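Long-range contact in tyrosine--tRNA ligase (Pyrococcus horikoshii, PDB 2CYC), which probably catalyses the ATP-dependent activation of L-tyrosine and its transfer to the acceptor end of tRNA(Tyr): residues A[150-155]-A[167-172]. Residues are numbered along the deposited sequence; the frame is centred on the assembly and turned at random.
Sequences ITIMGR and IYPMMQ. With TYR (tyrosine), chain C.
Met-153 lies along one face of the Tyr-168 ring, the two side chains running past each other in opposite directions. Its CB sits over the ring toward the rim, a CH-pi contact, and its SD stands 4.1 Å from the ring centroid, 23° off the normal, a Met-aromatic contact. The thioether chain then bends (chi3 93°), which brings CE to 3.7 Å from both Tyr-168 CB and Pro-169 CG. Ile-152 CD1 meets Gln-172 from the opposite direction, 3.5 Å from its OE1, and also rests 4.0 Å from Pro-169 CB, while Ile-150 CD1 touches Pro-169 CG from the start of the 3-10 turn. No hydrogen bond joins the two segments; this buried apolar layer packs the 150-155 loop against helix 164-178, and both contribute residues to the tyrosine pocket of the class I synthetase catalytic domain. The helix kinks at Pro-169, whose nitrogen cannot bond to the preceding turn. The amino group of bound tyrosine lies at the edge of the Tyr-168 ring, in its plane, and donates to Tyr-168 OH at 2.8 Å and to Gln-172 OE1 at 2.9 Å. Gln-172 stretches out from a chi1 of -175°, which carries OE1 to the ligand nitrogen while NE2 bonds to Gln-190. Glu-41 OE2 holds Tyr-168 OH. A phenylalanine at Tyr-168 would probably leave the ligand's amino group short of one acceptor and Glu-41 without its hydroxyl partner. Further out, His-76 meets that ring edge-to-face, and Gln-190 also bonds to the carbonyl of Ile-152. Asp-175, Gln-190 and Tyr-37 also bond to the tyrosine.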
ATOM      1  N   ILE A 150     -11.352  -7.671   1.436  1.00 28.23           N
ATOM      2  CA  ILE A 150     -10.898  -7.709   2.819  1.00 29.77           C
ATOM      3  C   ILE A 150     -11.299  -8.991   3.573  1.00 24.88           C
ATOM      4  O   ILE A 150     -10.676  -9.369   4.570  1.00 24.97           O
ATOM      5  CB  ILE A 150     -11.430  -6.447   3.554  1.00 33.65           C
ATOM      6  CG1 ILE A 150     -10.313  -5.839   4.389  1.00 40.67           C
ATOM      7  CG2 ILE A 150     -12.652  -6.777   4.393  1.00 36.90           C
ATOM      8  CD1 ILE A 150      -9.171  -5.308   3.542  1.00 38.77           C
ATOM      9  N   THR A 151     -12.334  -9.663   3.086  1.00 23.88           N
ATOM     10  CA  THR A 151     -12.801 -10.891   3.715  1.00 25.50           C
ATOM     11  C   THR A 151     -11.772 -12.032   3.649  1.00 27.40           C
ATOM     12  O   THR A 151     -11.835 -12.963   4.454  1.00 21.70           O
ATOM     13  CB  THR A 151     -14.137 -11.376   3.074  1.00 28.70           C
ATOM     14  OG1 THR A 151     -13.934 -11.659   1.684  1.00 32.80           O
ATOM     15  CG2 THR A 151     -15.221 -10.299   3.214  1.00 26.04           C
ATOM     16  N   ILE A 152     -10.825 -11.967   2.707  1.00 20.97           N
ATOM     17  CA  ILE A 152      -9.832 -13.031   2.603  1.00 24.14           C
ATOM     18  C   ILE A 152      -8.982 -13.117   3.868  1.00 26.43           C
ATOM     19  O   ILE A 152      -8.338 -14.143   4.118  1.00 25.84           O
ATOM     20  CB  ILE A 152      -8.886 -12.876   1.360  1.00 19.10           C
ATOM     21  CG1 ILE A 152      -8.023 -11.619   1.485  1.00 26.30           C
ATOM     22  CG2 ILE A 152      -9.711 -12.853   0.070  1.00 17.90           C
ATOM     23  CD1 ILE A 152      -7.064 -11.414   0.301  1.00 20.57           C
ATOM     24  N   MET A 153      -8.971 -12.055   4.671  1.00 23.98           N
ATOM     25  CA  MET A 153      -8.184 -12.094   5.896  1.00 26.09           C
ATOM     26  C   MET A 153      -9.067 -12.264   7.121  1.00 26.66           C
ATOM     27  O   MET A 153      -8.646 -12.014   8.255  1.00 26.95           O
ATOM     28  CB  MET A 153      -7.276 -10.861   6.018  1.00 28.15           C
ATOM     29  CG  MET A 153      -7.927  -9.541   6.336  1.00 33.67           C
ATOM     30  SD  MET A 153      -6.693  -8.193   6.085  1.00 39.64           S
ATOM     31  CE  MET A 153      -7.062  -7.818   4.511  1.00  5.82           C
ATOM     32  N   GLY A 154     -10.293 -12.717   6.866  1.00 28.99           N
ATOM     33  CA  GLY A 154     -11.248 -12.967   7.928  1.00 35.82           C
ATOM     34  C   GLY A 154     -11.852 -11.730   8.554  1.00 37.13           C
ATOM     35  O   GLY A 154     -12.300 -11.775   9.695  1.00 38.71           O
ATOM     36  N   ARG A 155     -11.870 -10.627   7.814  1.00 37.92           N
ATOM     37  CA  ARG A 155     -12.430  -9.377   8.319  1.00 39.69           C
ATOM     38  C   ARG A 155     -13.499  -8.800   7.418  1.00 42.22           C
ATOM     39  O   ARG A 155     -13.660  -9.211   6.265  1.00 37.63           O
ATOM     40  CB  ARG A 155     -11.339  -8.317   8.468  1.00 37.58           C
ATOM     41  CG  ARG A 155     -10.388  -8.589   9.588  1.00 48.06           C
ATOM     42  CD  ARG A 155      -9.143  -7.755   9.460  1.00 37.90           C
ATOM     43  NE  ARG A 155      -8.165  -8.200  10.438  1.00 49.69           N
ATOM     44  CZ  ARG A 155      -8.260  -7.980  11.742  1.00 50.01           C
ATOM     45  NH1 ARG A 155      -9.293  -7.305  12.223  1.00 51.75           N
ATOM     46  NH2 ARG A 155      -7.331  -8.451  12.564  1.00 54.40           N
ATOM     47  N   ILE A 167      -3.672  -2.897   2.433  1.00 13.95           N
ATOM     48  CA  ILE A 167      -2.515  -3.219   1.599  1.00 18.95           C
ATOM     49  C   ILE A 167      -2.384  -4.745   1.459  1.00 15.85           C
ATOM     50  O   ILE A 167      -2.008  -5.263   0.405  1.00 18.77           O
ATOM     51  CB  ILE A 167      -1.218  -2.632   2.209  1.00 22.09           C
ATOM     52  CG1 ILE A 167      -1.330  -1.102   2.270  1.00 17.17           C
ATOM     53  CG2 ILE A 167       0.005  -3.063   1.381  1.00 17.15           C
ATOM     54  CD1 ILE A 167      -0.178  -0.435   2.995  1.00 17.70           C
ATOM     55  N   TYR A 168      -2.714  -5.458   2.532  1.00 19.87           N
ATOM     56  CA  TYR A 168      -2.647  -6.926   2.581  1.00 15.95           C
ATOM     57  C   TYR A 168      -3.144  -7.658   1.311  1.00 17.69           C
ATOM     58  O   TYR A 168      -2.439  -8.499   0.750  1.00 23.25           O
ATOM     59  CB  TYR A 168      -3.424  -7.400   3.829  1.00 15.31           C
ATOM     60  CG  TYR A 168      -3.449  -8.898   4.124  1.00 18.79           C
ATOM     61  CD1 TYR A 168      -3.112  -9.370   5.389  1.00 17.77           C
ATOM     62  CD2 TYR A 168      -3.900  -9.825   3.180  1.00 13.59           C
ATOM     63  CE1 TYR A 168      -3.223 -10.717   5.718  1.00 20.89           C
ATOM     64  CE2 TYR A 168      -4.018 -11.181   3.500  1.00 16.47           C
ATOM     65  CZ  TYR A 168      -3.676 -11.616   4.774  1.00 23.55           C
ATOM     66  OH  TYR A 168      -3.779 -12.951   5.112  1.00 20.91           O
ATOM     67  N   PRO A 169      -4.350  -7.343   0.830  1.00 18.60           N
ATOM     68  CA  PRO A 169      -4.798  -8.064  -0.371  1.00 21.25           C
ATOM     69  C   PRO A 169      -3.924  -7.824  -1.610  1.00 20.38           C
ATOM     70  O   PRO A 169      -3.762  -8.707  -2.449  1.00 16.89           O
ATOM     71  CB  PRO A 169      -6.233  -7.566  -0.561  1.00 17.56           C
ATOM     72  CG  PRO A 169      -6.649  -7.157   0.853  1.00 21.34           C
ATOM     73  CD  PRO A 169      -5.406  -6.450   1.330  1.00 20.33           C
ATOM     74  N   MET A 170      -3.376  -6.622  -1.736  1.00 14.51           N
ATOM     75  CA  MET A 170      -2.533  -6.324  -2.879  1.00 17.07           C
ATOM     76  C   MET A 170      -1.206  -7.074  -2.737  1.00 16.65           C
ATOM     77  O   MET A 170      -0.567  -7.432  -3.726  1.00 20.25           O
ATOM     78  CB  MET A 170      -2.323  -4.807  -2.995  1.00 11.65           C
ATOM     79  CG  MET A 170      -3.624  -4.056  -3.302  1.00 15.45           C
ATOM     80  SD  MET A 170      -4.390  -4.532  -4.887  1.00 21.01           S
ATOM     81  CE  MET A 170      -5.514  -5.881  -4.374  1.00 19.26           C
ATOM     82  N   MET A 171      -0.802  -7.323  -1.498  1.00 19.64           N
ATOM     83  CA  MET A 171       0.423  -8.072  -1.249  1.00 18.89           C
ATOM     84  C   MET A 171       0.194  -9.541  -1.630  1.00 18.06           C
ATOM     85  O   MET A 171       1.089 -10.195  -2.169  1.00 18.08           O
ATOM     86  CB  MET A 171       0.816  -7.982   0.231  1.00 16.59           C
ATOM     87  CG  MET A 171       1.394  -6.642   0.658  1.00 15.83           C
ATOM     88  SD  MET A 171       1.473  -6.514   2.464  1.00 19.51           S
ATOM     89  CE  MET A 171       2.663  -7.846   2.847  1.00 15.91           C
ATOM     90  N   GLN A 172      -1.005 -10.056  -1.355  1.00 14.55           N
ATOM     91  CA  GLN A 172      -1.312 -11.450  -1.673  1.00 19.44           C
ATOM     92  C   GLN A 172      -1.276 -11.650  -3.180  1.00 20.60           C
ATOM     93  O   GLN A 172      -0.764 -12.666  -3.664  1.00 16.11           O
ATOM     94  CB  GLN A 172      -2.688 -11.873  -1.123  1.00 14.77           C
ATOM     95  CG  GLN A 172      -3.009 -13.382  -1.339  1.00 12.74           C
ATOM     96  CD  GLN A 172      -4.020 -13.937  -0.338  1.00 15.13           C
ATOM     97  OE1 GLN A 172      -4.214 -13.365   0.732  1.00 13.11           O
ATOM     98  NE2 GLN A 172      -4.648 -15.074  -0.672  1.00  8.92           N
TER
HETATM   99  N   TYR C 701      -4.834 -14.679   3.235  1.00 14.73           N
HETATM  100  CA  TYR C 701      -4.387 -16.067   3.559  1.00 22.87           C
HETATM  101  C   TYR C 701      -5.142 -16.600   4.776  1.00 25.66           C
HETATM  102  O   TYR C 701      -5.859 -15.806   5.422  1.00 26.49           O
HETATM  103  CB  TYR C 701      -2.875 -16.085   3.834  1.00 14.73           C
HETATM  104  CG  TYR C 701      -2.035 -15.714   2.626  1.00 17.44           C
HETATM  105  CD1 TYR C 701      -2.080 -16.477   1.459  1.00 14.90           C
HETATM  106  CD2 TYR C 701      -1.195 -14.598   2.650  1.00 17.69           C
HETATM  107  CE1 TYR C 701      -1.306 -16.133   0.337  1.00 16.73           C
HETATM  108  CE2 TYR C 701      -0.416 -14.253   1.546  1.00 16.39           C
HETATM  109  CZ  TYR C 701      -0.477 -15.017   0.393  1.00 16.40           C
HETATM  110  OH  TYR C 701       0.289 -14.658  -0.703  1.00 16.00           O
HETATM  111  OXT TYR C 701      -5.002 -17.803   5.072  1.00 26.11           O